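Local structure of pheromone cOB1/lipoprotein, YaeC family (Enterococcus faecalis, 4EF1) at residues A[14-19]-A[35-40]. The protein probably binds methionine as the substrate-binding lipoprotein of an uptake transporter, and its precursor also gives rise to the peptide pheromone cOB1. Sequence-based numbering, arbitrary orientation. Where two conformers were deposited one is given.
Sequences PHAEIL and VTTYTD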
# COMPACT_ATOMS: atom_id res chain seq x y z
N PRO A 14 0.57 8.70 3.00
CA PRO A 14 -0.06 9.50 4.05
C PRO A 14 0.39 9.09 5.46
O PRO A 14 0.18 9.81 6.40
CB PRO A 14 -1.54 9.15 3.90
CG PRO A 14 -1.52 7.74 3.43
CD PRO A 14 -0.34 7.65 2.52
N HIS A 15 1.05 7.95 5.59
CA HIS A 15 1.26 7.35 6.92
C HIS A 15 1.88 8.26 7.95
O HIS A 15 1.30 8.47 9.01
CB HIS A 15 2.05 6.06 6.82
CG HIS A 15 1.52 5.11 5.78
ND1 HIS A 15 1.58 5.38 4.46
CD2 HIS A 15 0.96 3.87 5.89
CE1 HIS A 15 1.05 4.39 3.77
NE2 HIS A 15 0.68 3.44 4.63
N ALA A 16 3.08 8.80 7.68
CA ALA A 16 3.74 9.65 8.65
C ALA A 16 2.96 10.94 8.93
O ALA A 16 2.96 11.43 10.07
CB ALA A 16 5.19 10.00 8.24
N GLU A 17 2.30 11.46 7.90
CA GLU A 17 1.46 12.67 8.08
C GLU A 17 0.20 12.36 8.97
O GLU A 17 -0.20 13.18 9.81
CB GLU A 17 1.09 13.28 6.73
CG GLU A 17 2.30 13.88 5.99
CD GLU A 17 1.91 14.75 4.80
OE1 GLU A 17 0.73 14.81 4.40
OE2 GLU A 17 2.81 15.40 4.26
N ILE A 18 -0.31 11.13 8.88
CA ILE A 18 -1.43 10.68 9.73
C ILE A 18 -0.96 10.61 11.17
O ILE A 18 -1.60 11.18 12.06
CB ILE A 18 -2.00 9.31 9.25
CG1 ILE A 18 -2.80 9.52 7.95
CG2 ILE A 18 -2.91 8.68 10.30
CD1 ILE A 18 -3.28 8.23 7.28
N LEU A 19 0.20 9.97 11.38
CA LEU A 19 0.84 9.86 12.69
C LEU A 19 1.11 11.24 13.33
O LEU A 19 0.74 11.49 14.50
CB LEU A 19 2.08 8.98 12.62
CG LEU A 19 1.81 7.51 12.28
CD1 LEU A 19 3.09 6.76 12.07
CD2 LEU A 19 0.95 6.82 13.36
N VAL A 35 7.78 9.41 15.36
CA VAL A 35 7.67 8.87 14.01
C VAL A 35 9.05 8.85 13.33
O VAL A 35 9.79 9.83 13.40
CB VAL A 35 6.72 9.73 13.17
CG1 VAL A 35 6.59 9.17 11.76
CG2 VAL A 35 5.37 9.80 13.83
N THR A 36 9.37 7.73 12.68
CA THR A 36 10.60 7.60 11.86
C THR A 36 10.08 7.31 10.46
O THR A 36 9.23 6.46 10.33
CB THR A 36 11.49 6.46 12.35
OG1 THR A 36 11.92 6.77 13.68
CG2 THR A 36 12.75 6.29 11.47
N THR A 37 10.54 8.08 9.46
CA THR A 37 10.08 7.93 8.07
C THR A 37 11.06 7.03 7.30
O THR A 37 12.27 7.15 7.47
CB THR A 37 9.91 9.33 7.41
OG1 THR A 37 8.82 10.03 8.05
CG2 THR A 37 9.67 9.25 5.91
N TYR A 38 10.52 6.13 6.49
CA TYR A 38 11.26 5.20 5.62
C TYR A 38 10.73 5.35 4.18
O TYR A 38 9.53 5.52 3.97
CB TYR A 38 11.06 3.74 6.04
CG TYR A 38 11.61 3.44 7.40
CD1 TYR A 38 12.94 3.07 7.55
CD2 TYR A 38 10.82 3.56 8.55
CE1 TYR A 38 13.48 2.84 8.81
CE2 TYR A 38 11.36 3.32 9.82
CZ TYR A 38 12.69 2.95 9.94
OH TYR A 38 13.24 2.73 11.17
N THR A 39 11.64 5.31 3.22
CA THR A 39 11.33 5.51 1.80
C THR A 39 11.16 4.19 1.03
O THR A 39 10.90 4.24 -0.16
CB THR A 39 12.47 6.34 1.16
OG1 THR A 39 13.71 5.63 1.28
CG2 THR A 39 12.63 7.69 1.87
N ASP A 40 11.25 3.05 1.73
CA ASP A 40 11.17 1.75 1.07
C ASP A 40 10.25 0.79 1.82
O ASP A 40 9.59 1.18 2.79
CB ASP A 40 12.57 1.15 0.97
CG ASP A 40 13.06 0.66 2.30
OD1 ASP A 40 12.92 1.42 3.28
OD2 ASP A 40 13.48 -0.48 2.38
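A16 and L19, one helical turn apart, face strand 35-37, which runs nearly antiparallel to helix 14-19 (163° between directions), with the axes 9.1 Å apart at closest approach. A16 and T37 are the nearest backbone pair, their CA atoms 6.6 Å apart; alanine suits this place because its single methyl lets the helix come close to the strand. The A16 methyl carbon CB lies 3.9 Å from V35 CG1. V35 divides its two branches between the helical residues: with CG1 anti to the backbone N (chi1 -180°), CG1 serves A16 while CG2 packs 3.6 Å from L19 CB. L19 CD1 comes only to 4.2 Å from V35 CG2; the L19 side chain also touches V8 and A10 of strand 4-10 and L220 of helix 215-225, as a long branched apolar residue can. T37 lies at the exposed margin, where a polar side chain, here modelled in two conformers, is at home. The ring end of H15 leads away from the strand, touches the bound selenomethionine and hydrogen-bonds N203. The contact closes the right-handed beta-alpha-beta unit of strand 4-10, helix 12-28 and strand 31-37, where the helix packs over edge strand 31-37, itself hydrogen-bonded to strand 4-10 through T36.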